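PDB 6K0P: alpha-1,3-glucanase from Paenibacillus glycanilyticus, which hydrolyses the alpha-1,3-linkages of alpha-1,3-glucan as a member of glycoside hydrolase family 87, and is caught here with the disaccharide nigerose. Local coordinates for residues A[308-313]-A[318-323]; A[222-227]-A[287-292]; A[376-381]-A[387-392]. The protein carries 1 engineered substitution. One frame throughout, in Å; residues are numbered along the deposited sequence.

Interaction 1 of 3, residues A[308-313]-A[318-323]; sequences CLYWGV and NTFKNN. With GLC (alpha-D-glucopyranose), chain B; GLC (alpha-D-glucopyranose), chain C.
Phe-320 meets Tyr-310 and Leu-309 in a buried, wholly apolar contact inside the parallel beta-helix of the catalytic domain, where two faces of the coil look at each other across its interior. The chain rounds a corner at Leu-309, runs out along strand 310-313 and returns as strand 319-321; the two stand too far apart for backbone pairing, with 9.6 Å between the CA atoms of Tyr-310 and Phe-320, and side chains fill the space between them. Phe-320 drives the end of its ring at Tyr-310: its CZ lies 3.5 Å from Tyr-310 CD2 and 3.7 Å from Tyr-310 CB. The rings meet obliquely, their planes 32° apart and their centroids separated by 5.2 Å. Leu-309 adds a methyl beside the same phenylalanine, CD2 coming to 4.1 Å from Phe-320 CD2, while Met-293 and Val-298 also touch the Phe-320 side chain. The polar end of Tyr-310 is not left bare, since its OH is hydrogen-bonded to Gly-290 O and Ser-315 OG.

Alternation along strand 310-313 sends neighbouring side chains to opposite sides, so the residue after the inward-facing Tyr-310 can face the sugar. Trp-311 points out of the coil and lays one face of its indole under the bound disaccharide; Asp-282, Lys-286 and Arg-280 hydrogen-bond to the sugar, whereas the tryptophan offers it a flat surface. Its CG stands opposite the backbone N (chi1 -175°), extending the ring from the strand until CE3 lies 3.4 Å from O4 of the chain B glucose and NE1 3.3 Å from O5 of the chain C glucose.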
loop_
_atom_site.group_PDB
_atom_site.type_symbol
_atom_site.label_atom_id
_atom_site.label_comp_id
_atom_site.label_asym_id
_atom_site.label_seq_id
_atom_site.Cartn_x
_atom_site.Cartn_y
_atom_site.Cartn_z
ATOM N N CYS A 308 3.012 -9.761 4.349
ATOM C CA CYS A 308 3.527 -9.057 3.179
ATOM C C CYS A 308 3.289 -9.906 1.944
ATOM O O CYS A 308 3.086 -11.122 2.041
ATOM C CB CYS A 308 5.052 -8.848 3.234
ATOM S SG CYS A 308 5.688 -8.181 4.775
ATOM N N LEU A 309 3.376 -9.264 0.769
ATOM C CA LEU A 309 3.539 -10.035 -0.462
ATOM C C LEU A 309 4.945 -10.612 -0.549
ATOM O O LEU A 309 5.119 -11.820 -0.732
ATOM C CB LEU A 309 3.223 -9.193 -1.704
ATOM C CG LEU A 309 3.633 -9.842 -3.044
ATOM C CD1 LEU A 309 3.042 -11.253 -3.202
ATOM C CD2 LEU A 309 3.241 -8.970 -4.244
ATOM N N TYR A 310 5.964 -9.764 -0.405
ATOM C CA TYR A 310 7.338 -10.202 -0.608
ATOM C C TYR A 310 8.282 -9.273 0.142
ATOM O O TYR A 310 8.091 -8.049 0.145
ATOM C CB TYR A 310 7.701 -10.219 -2.098
ATOM C CG TYR A 310 9.095 -10.739 -2.342
ATOM C CD1 TYR A 310 9.395 -12.082 -2.148
ATOM C CD2 TYR A 310 10.119 -9.887 -2.730
ATOM C CE1 TYR A 310 10.678 -12.571 -2.349
ATOM C CE2 TYR A 310 11.397 -10.371 -2.949
ATOM C CZ TYR A 310 11.672 -11.707 -2.746
ATOM O OH TYR A 310 12.957 -12.177 -2.932
ATOM N N TRP A 311 9.311 -9.869 0.755
ATOM C CA TRP A 311 10.332 -9.158 1.525
ATOM C C TRP A 311 11.666 -9.688 1.015
ATOM O O TRP A 311 12.155 -10.717 1.493
ATOM C CB TRP A 311 10.146 -9.435 3.009
ATOM C CG TRP A 311 11.055 -8.663 3.916
ATOM C CD1 TRP A 311 12.392 -8.883 4.134
ATOM C CD2 TRP A 311 10.687 -7.566 4.752
ATOM N NE1 TRP A 311 12.876 -7.977 5.051
ATOM C CE2 TRP A 311 11.852 -7.154 5.442
ATOM C CE3 TRP A 311 9.490 -6.877 4.975
ATOM C CZ2 TRP A 311 11.847 -6.093 6.346
ATOM C CZ3 TRP A 311 9.482 -5.829 5.876
ATOM C CH2 TRP A 311 10.659 -5.441 6.550
ATOM N N GLY A 312 12.244 -8.983 0.043
ATOM C CA GLY A 312 13.464 -9.458 -0.586
ATOM C C GLY A 312 14.679 -9.217 0.287
ATOM O O GLY A 312 14.762 -8.234 1.018
ATOM N N VAL A 313 15.622 -10.157 0.218
ATOM C CA VAL A 313 16.890 -10.085 0.937
ATOM C C VAL A 313 17.976 -10.449 -0.067
ATOM O O VAL A 313 18.105 -11.618 -0.447
ATOM C CB VAL A 313 16.925 -11.038 2.141
ATOM C CG1 VAL A 313 18.236 -10.881 2.886
ATOM C CG2 VAL A 313 15.728 -10.785 3.064
ATOM N N ASN A 318 14.593 -9.188 -10.337
ATOM C CA ASN A 318 13.241 -9.724 -10.289
ATOM C C ASN A 318 12.248 -8.709 -10.830
ATOM O O ASN A 318 12.526 -7.509 -10.909
ATOM C CB ASN A 318 12.872 -10.115 -8.857
ATOM C CG ASN A 318 13.862 -11.085 -8.268
ATOM O OD1 ASN A 318 13.950 -12.232 -8.711
ATOM N ND2 ASN A 318 14.641 -10.629 -7.294
ATOM N N THR A 319 11.072 -9.206 -11.204
ATOM C CA THR A 319 10.022 -8.376 -11.783
ATOM C C THR A 319 8.726 -8.660 -11.043
ATOM O O THR A 319 8.271 -9.808 -11.009
ATOM C CB THR A 319 9.855 -8.659 -13.278
ATOM O OG1 THR A 319 11.067 -8.316 -13.965
ATOM C CG2 THR A 319 8.704 -7.842 -13.856
ATOM N N PHE A 320 8.160 -7.626 -10.425
ATOM C CA PHE A 320 6.820 -7.670 -9.847
ATOM C C PHE A 320 5.991 -6.693 -10.667
ATOM O O PHE A 320 6.239 -5.488 -10.622
ATOM C CB PHE A 320 6.858 -7.243 -8.380
ATOM C CG PHE A 320 7.388 -8.301 -7.456
ATOM C CD1 PHE A 320 8.753 -8.541 -7.372
ATOM C CD2 PHE A 320 6.526 -9.069 -6.681
ATOM C CE1 PHE A 320 9.252 -9.523 -6.522
ATOM C CE2 PHE A 320 7.019 -10.053 -5.827
ATOM C CZ PHE A 320 8.381 -10.279 -5.750
ATOM N N LYS A 321 5.019 -7.206 -11.420
ATOM C CA LYS A 321 4.297 -6.388 -12.384
ATOM C C LYS A 321 2.812 -6.715 -12.353
ATOM O O LYS A 321 2.432 -7.882 -12.252
ATOM C CB LYS A 321 4.860 -6.621 -13.799
ATOM C CG LYS A 321 4.209 -5.855 -14.932
ATOM C CD LYS A 321 4.829 -6.317 -16.256
ATOM C CE LYS A 321 4.311 -5.511 -17.432
ATOM N NZ LYS A 321 4.893 -5.999 -18.710
ATOM N N ASN A 322 1.978 -5.676 -12.429
ATOM C CA ASN A 322 0.521 -5.814 -12.601
ATOM C C ASN A 322 -0.164 -6.486 -11.413
ATOM O O ASN A 322 -1.237 -7.076 -11.567
ATOM C CB ASN A 322 0.148 -6.535 -13.905
ATOM C CG ASN A 322 0.661 -5.825 -15.134
ATOM O OD1 ASN A 322 0.962 -4.628 -15.110
ATOM N ND2 ASN A 322 0.758 -6.566 -16.231
ATOM N N ASN A 323 0.421 -6.395 -10.221
ATOM C CA ASN A 323 -0.121 -7.079 -9.059
ATOM C C ASN A 323 -1.026 -6.155 -8.251
ATOM O O ASN A 323 -0.954 -4.926 -8.351
ATOM C CB ASN A 323 1.002 -7.605 -8.163
ATOM C CG ASN A 323 1.910 -8.576 -8.893
ATOM O OD1 ASN A 323 1.456 -9.594 -9.394
ATOM N ND2 ASN A 323 3.199 -8.253 -8.976
HETATM C C1 GLC B . 9.697 -6.187 10.929
HETATM C C2 GLC B . 10.770 -7.257 10.896
HETATM C C3 GLC B . 10.854 -7.840 9.504
HETATM C C4 GLC B . 9.483 -8.323 9.047
HETATM C C5 GLC B . 8.511 -7.177 9.091
HETATM C C6 GLC B . 7.079 -7.603 8.802
HETATM O O1 GLC B . 10.184 -5.137 10.166
HETATM O O2 GLC B . 11.995 -6.654 11.328
HETATM O O3 GLC B . 11.651 -9.008 9.580
HETATM O O4 GLC B . 9.525 -8.815 7.732
HETATM O O5 GLC B . 8.498 -6.648 10.380
HETATM O O6 GLC B . 6.598 -8.643 9.605
HETATM C C1 GLC C . 12.586 -9.155 8.445
HETATM C C2 GLC C . 13.254 -10.524 8.512
HETATM C C3 GLC C . 14.288 -10.510 9.633
HETATM C C4 GLC C . 15.271 -9.357 9.438
HETATM C C5 GLC C . 14.497 -8.044 9.291
HETATM C C6 GLC C . 15.402 -6.833 9.056
HETATM O O2 GLC C . 12.271 -11.506 8.777
HETATM O O3 GLC C . 14.967 -11.748 9.694
HETATM O O4 GLC C . 16.143 -9.290 10.547
HETATM O O5 GLC C . 13.571 -8.156 8.224
HETATM O O6 GLC C . 16.206 -7.029 7.909
#

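Interaction 2 of 3, residues A[222-227]-A[287-292]; sequences NSKIFL and FIDGNG
Lys-224 approaches the carboxylate of Asp-289 over one face rather than in its plane: NZ forms a salt bridge with OD2 at 2.7 Å, from a position 61° out of that plane. The lysine's CE follows, 3.2 Å from Asp-289 OD2, and the two side chains cross nearly at right angles. The other flat group, the ring of Phe-287, turns from the lysine and meets the ring of Phe-306, with planes about 55° apart; its residue serves Lys-224 through the backbone instead, NZ making a weak hydrogen bond to Phe-287 O at 3.0 Å.

A bend in the lysine chain (chi2 -75°) carries the ammonium to this place, where Lys-286 O and Phe-257 O also accept hydrogen bonds from it. One positive charge is thus gripped by a carboxylate and several main-chain carbonyls, an environment that would probably favour the charged form.

The bond spans two steps of the parallel beta-helix. Strand 224-227 pairs with strand 256-259, which in turn pairs with strand 286-289, and the CA atoms of Lys-224 and Phe-287 are 8.7 Å apart. The lysine therefore reaches past an intervening strand, near the corner at Phe-287 and Ile-288. On the same strand as the lysine, Ile-225 and Leu-227 pack on Leu-200 of helix 196-204, while Phe-287 and Ile-288 rest on Leu-309 of strand 308-313.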
loop_
_atom_site.group_PDB
_atom_site.type_symbol
_atom_site.label_atom_id
_atom_site.label_comp_id
_atom_site.label_asym_id
_atom_site.label_seq_id
_atom_site.Cartn_x
_atom_site.Cartn_y
_atom_site.Cartn_z
ATOM N N ASN A 222 -2.174 -24.923 2.567
ATOM C CA ASN A 222 -2.015 -25.091 4.006
ATOM C C ASN A 222 -0.558 -25.263 4.403
ATOM O O ASN A 222 -0.264 -25.709 5.516
ATOM C CB ASN A 222 -2.883 -26.233 4.543
ATOM C CG ASN A 222 -2.494 -27.586 3.985
ATOM O OD1 ASN A 222 -1.439 -27.748 3.377
ATOM N ND2 ASN A 222 -3.359 -28.573 4.192
ATOM N N SER A 223 0.358 -24.910 3.510
ATOM C CA SER A 223 1.777 -25.079 3.763
ATOM C C SER A 223 2.530 -24.064 2.929
ATOM O O SER A 223 1.962 -23.396 2.059
ATOM C CB SER A 223 2.221 -26.479 3.364
ATOM O OG SER A 223 2.095 -26.633 1.955
ATOM N N LYS A 224 3.824 -23.961 3.199
ATOM C CA LYS A 224 4.742 -23.295 2.288
ATOM C C LYS A 224 5.114 -24.272 1.181
ATOM O O LYS A 224 5.601 -25.378 1.445
ATOM C CB LYS A 224 5.970 -22.821 3.059
ATOM C CG LYS A 224 5.795 -21.438 3.622
ATOM C CD LYS A 224 5.915 -20.400 2.505
ATOM C CE LYS A 224 5.244 -19.109 2.916
ATOM N NZ LYS A 224 5.650 -18.032 1.985
ATOM N N ILE A 225 4.854 -23.875 -0.056
ATOM C CA ILE A 225 5.073 -24.720 -1.222
ATOM C C ILE A 225 6.425 -24.354 -1.816
ATOM O O ILE A 225 6.631 -23.222 -2.277
ATOM C CB ILE A 225 3.930 -24.553 -2.232
ATOM C CG1 ILE A 225 2.634 -25.094 -1.624
ATOM C CG2 ILE A 225 4.245 -25.303 -3.506
ATOM C CD1 ILE A 225 1.380 -24.640 -2.339
ATOM N N PHE A 226 7.356 -25.313 -1.807
ATOM C CA PHE A 226 8.731 -25.047 -2.206
ATOM C C PHE A 226 8.929 -25.280 -3.696
ATOM O O PHE A 226 8.491 -26.303 -4.247
ATOM C CB PHE A 226 9.711 -25.879 -1.374
ATOM C CG PHE A 226 9.942 -25.298 -0.018
ATOM C CD1 PHE A 226 9.057 -25.557 1.013
ATOM C CD2 PHE A 226 10.994 -24.420 0.206
ATOM C CE1 PHE A 226 9.232 -24.987 2.264
ATOM C CE2 PHE A 226 11.183 -23.852 1.446
ATOM C CZ PHE A 226 10.294 -24.124 2.482
ATOM N N LEU A 227 9.580 -24.319 -4.342
ATOM C CA LEU A 227 9.930 -24.409 -5.750
ATOM C C LEU A 227 11.427 -24.654 -5.812
ATOM O O LEU A 227 12.211 -23.880 -5.250
ATOM C CB LEU A 227 9.563 -23.127 -6.505
ATOM C CG LEU A 227 8.102 -22.676 -6.398
ATOM C CD1 LEU A 227 7.817 -21.563 -7.424
ATOM C CD2 LEU A 227 7.164 -23.845 -6.595
ATOM N N PHE A 287 3.648 -13.990 1.582
ATOM C CA PHE A 287 3.059 -14.952 0.651
ATOM C C PHE A 287 4.136 -15.666 -0.157
ATOM O O PHE A 287 4.081 -16.889 -0.337
ATOM C CB PHE A 287 2.042 -14.283 -0.278
ATOM C CG PHE A 287 1.585 -15.175 -1.406
ATOM C CD1 PHE A 287 0.950 -16.383 -1.138
ATOM C CD2 PHE A 287 1.791 -14.810 -2.722
ATOM C CE1 PHE A 287 0.545 -17.210 -2.175
ATOM C CE2 PHE A 287 1.374 -15.629 -3.768
ATOM C CZ PHE A 287 0.760 -16.828 -3.492
ATOM N N ILE A 288 5.129 -14.925 -0.636
ATOM C CA ILE A 288 6.264 -15.492 -1.355
ATOM C C ILE A 288 7.515 -15.224 -0.533
ATOM O O ILE A 288 7.817 -14.066 -0.209
ATOM C CB ILE A 288 6.408 -14.900 -2.766
ATOM C CG1 ILE A 288 5.219 -15.298 -3.640
ATOM C CG2 ILE A 288 7.725 -15.361 -3.409
ATOM C CD1 ILE A 288 5.077 -14.439 -4.896
ATOM N N ASP A 289 8.235 -16.291 -0.192
ATOM C CA ASP A 289 9.594 -16.199 0.313
ATOM C C ASP A 289 10.547 -16.513 -0.829
ATOM O O ASP A 289 10.290 -17.405 -1.644
ATOM C CB ASP A 289 9.824 -17.217 1.432
ATOM C CG ASP A 289 8.934 -16.980 2.629
ATOM O OD1 ASP A 289 8.989 -15.877 3.194
ATOM O OD2 ASP A 289 8.188 -17.904 2.998
ATOM N N GLY A 290 11.641 -15.770 -0.893
ATOM C CA GLY A 290 12.628 -16.031 -1.921
ATOM C C GLY A 290 13.916 -15.313 -1.610
ATOM O O GLY A 290 14.311 -14.390 -2.329
ATOM N N ASN A 291 14.555 -15.708 -0.515
ATOM C CA ASN A 291 15.760 -15.018 -0.078
ATOM C C ASN A 291 16.860 -15.200 -1.113
ATOM O O ASN A 291 17.187 -16.324 -1.506
ATOM C CB ASN A 291 16.214 -15.552 1.280
ATOM C CG ASN A 291 15.351 -15.042 2.423
ATOM O OD1 ASN A 291 14.689 -14.009 2.308
ATOM N ND2 ASN A 291 15.357 -15.769 3.536
ATOM N N GLY A 292 17.407 -14.077 -1.573
ATOM C CA GLY A 292 18.432 -14.097 -2.594
ATOM C C GLY A 292 17.958 -14.443 -3.986
ATOM O O GLY A 292 18.794 -14.639 -4.873
#

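Interaction 3 of 3, residues A[376-381]-A[387-392]; sequences TNLTAT and AAFAVY
Leu-378 opens the contact just past the corner that the chain turns at Asn-377, setting its CB at the edge of the Phe-389 ring. That carbon sits near the ring plane, 3.7 Å from Phe-389 CE1; Leu-378 CD1 makes a longer contact with the same ring atom, at 4.2 Å. The main chain joins in as well, for Leu-378 O lies 3.7 Å from Phe-389 CZ. Thr-379, next along, points its side chain to the other side of the strand, where OG1 is hydrogen-bonded to the backbone N of Ala-15, in the N-terminal part of the chain. Ala-380 faces inward again: its CB is 3.8 Å from Ala-388 CB and 4.0 Å from Phe-389 CZ, so two methyl groups touch where the backbones come nearest, with 5.3 Å between the CA atoms of Ala-380 and Ala-388.

This is an inside corner of the parallel beta-helix. Strands 378-381 and 389-392 run at 108° to each other, and Phe-389 bridges the widening angle between them. Its CG lies opposite its own carbonyl carbon (chi1 -55°), which swings the ring toward Leu-378 and Ala-380, while Leu-402 of strand 397-407 packs on it too. Replacing this phenylalanine with an alanine is likely to leave a gap between the two strands, with Leu-378 and Ala-380 robbed of their aromatic neighbour.

With no hydrogen bond or charge across it, the contact relies on shape: small methyls permit the close approach at the corner, and an aromatic ring fills the space as the strands diverge.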
loop_
_atom_site.group_PDB
_atom_site.type_symbol
_atom_site.label_atom_id
_atom_site.label_comp_id
_atom_site.label_asym_id
_atom_site.label_seq_id
_atom_site.Cartn_x
_atom_site.Cartn_y
_atom_site.Cartn_z
ATOM N N THR A 376 8.097 1.837 -10.497
ATOM C CA THR A 376 7.454 2.668 -11.509
ATOM C C THR A 376 5.967 2.364 -11.595
ATOM O O THR A 376 5.547 1.212 -11.443
ATOM C CB THR A 376 8.089 2.469 -12.894
ATOM O OG1 THR A 376 8.028 1.081 -13.260
ATOM C CG2 THR A 376 9.554 2.915 -12.889
ATOM N N ASN A 377 5.170 3.404 -11.849
ATOM C CA ASN A 377 3.738 3.242 -12.085
ATOM C C ASN A 377 3.084 2.507 -10.916
ATOM O O ASN A 377 2.436 1.475 -11.077
ATOM C CB ASN A 377 3.474 2.529 -13.420
ATOM C CG ASN A 377 4.208 3.174 -14.584
ATOM O OD1 ASN A 377 4.074 4.373 -14.821
ATOM N ND2 ASN A 377 4.993 2.384 -15.307
ATOM N N LEU A 378 3.269 3.059 -9.721
ATOM C CA LEU A 378 2.819 2.405 -8.499
ATOM C C LEU A 378 1.743 3.238 -7.821
ATOM O O LEU A 378 1.845 4.472 -7.754
ATOM C CB LEU A 378 3.981 2.205 -7.525
ATOM C CG LEU A 378 5.169 1.370 -8.011
ATOM C CD1 LEU A 378 6.192 1.212 -6.883
ATOM C CD2 LEU A 378 4.711 -0.005 -8.505
ATOM N N THR A 379 0.718 2.564 -7.305
ATOM C CA THR A 379 -0.321 3.204 -6.514
ATOM C C THR A 379 -0.344 2.564 -5.137
ATOM O O THR A 379 -0.306 1.335 -5.019
ATOM C CB THR A 379 -1.677 3.041 -7.196
ATOM O OG1 THR A 379 -1.676 3.808 -8.407
ATOM C CG2 THR A 379 -2.816 3.498 -6.280
ATOM N N ALA A 380 -0.385 3.396 -4.095
ATOM C CA ALA A 380 -0.486 2.909 -2.720
ATOM C C ALA A 380 -1.422 3.833 -1.957
ATOM O O ALA A 380 -1.108 5.010 -1.763
ATOM C CB ALA A 380 0.890 2.846 -2.058
ATOM N N THR A 381 -2.570 3.310 -1.527
ATOM C CA THR A 381 -3.586 4.131 -0.877
ATOM C C THR A 381 -4.059 3.440 0.395
ATOM O O THR A 381 -3.846 2.243 0.588
ATOM C CB THR A 381 -4.796 4.355 -1.783
ATOM O OG1 THR A 381 -5.388 3.089 -2.095
ATOM C CG2 THR A 381 -4.381 5.061 -3.078
ATOM N N ALA A 387 4.367 4.511 5.587
ATOM C CA ALA A 387 4.293 5.361 4.404
ATOM C C ALA A 387 3.788 4.600 3.181
ATOM O O ALA A 387 3.867 3.373 3.103
ATOM C CB ALA A 387 5.666 5.984 4.098
ATOM N N ALA A 388 3.272 5.354 2.204
ATOM C CA ALA A 388 2.942 4.744 0.918
ATOM C C ALA A 388 4.197 4.243 0.212
ATOM O O ALA A 388 4.217 3.135 -0.340
ATOM C CB ALA A 388 2.167 5.741 0.049
ATOM N N PHE A 389 5.261 5.044 0.224
ATOM C CA PHE A 389 6.521 4.709 -0.424
ATOM C C PHE A 389 7.641 5.077 0.535
ATOM O O PHE A 389 7.605 6.145 1.145
ATOM C CB PHE A 389 6.679 5.498 -1.740
ATOM C CG PHE A 389 5.534 5.310 -2.686
ATOM C CD1 PHE A 389 5.482 4.191 -3.511
ATOM C CD2 PHE A 389 4.491 6.229 -2.732
ATOM C CE1 PHE A 389 4.409 3.995 -4.362
ATOM C CE2 PHE A 389 3.418 6.041 -3.587
ATOM C CZ PHE A 389 3.384 4.924 -4.409
ATOM N N ALA A 390 8.629 4.196 0.681
ATOM C CA ALA A 390 9.705 4.459 1.627
ATOM C C ALA A 390 11.028 3.984 1.058
ATOM O O ALA A 390 11.141 2.844 0.594
ATOM C CB ALA A 390 9.442 3.779 2.975
ATOM N N VAL A 391 12.031 4.856 1.114
ATOM C CA VAL A 391 13.371 4.518 0.651
ATOM C C VAL A 391 14.353 4.826 1.770
ATOM O O VAL A 391 14.421 5.965 2.255
ATOM C CB VAL A 391 13.730 5.218 -0.674
ATOM C CG1 VAL A 391 13.631 6.726 -0.574
ATOM C CG2 VAL A 391 15.112 4.782 -1.161
ATOM N N TYR A 392 15.079 3.805 2.206
ATOM C CA TYR A 392 16.025 3.900 3.307
ATOM C C TYR A 392 17.413 3.669 2.722
ATOM O O TYR A 392 17.834 2.522 2.530
ATOM C CB TYR A 392 15.682 2.868 4.378
ATOM C CG TYR A 392 14.260 2.962 4.913
ATOM C CD1 TYR A 392 13.934 3.846 5.937
ATOM C CD2 TYR A 392 13.248 2.159 4.392
ATOM C CE1 TYR A 392 12.634 3.923 6.431
ATOM C CE2 TYR A 392 11.953 2.227 4.884
ATOM C CZ TYR A 392 11.651 3.109 5.891
ATOM O OH TYR A 392 10.358 3.185 6.369
#

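All three contacts belong to the parallel beta-helix, and they follow one another along the chain. Interactions 1 and 3 are buried and apolar: interaction 1 spans the interior between two faces, while interaction 3 fills an inside corner with alanine methyls, a leucine and a phenylalanine. Interaction 2 lies farther from the centre of the chain and is partly exposed; there a salt bridge ties strands along the coil. Strands 286-289 and 308-313 are neighbours, so interactions 1 and 2 touch directly, Val-313 O lying 2.8 Å from Gly-292 N, a probable hydrogen bond. Interaction 3 stands apart, its nearest atoms about 6 Å from interaction 1 and about 15 Å from interaction 2.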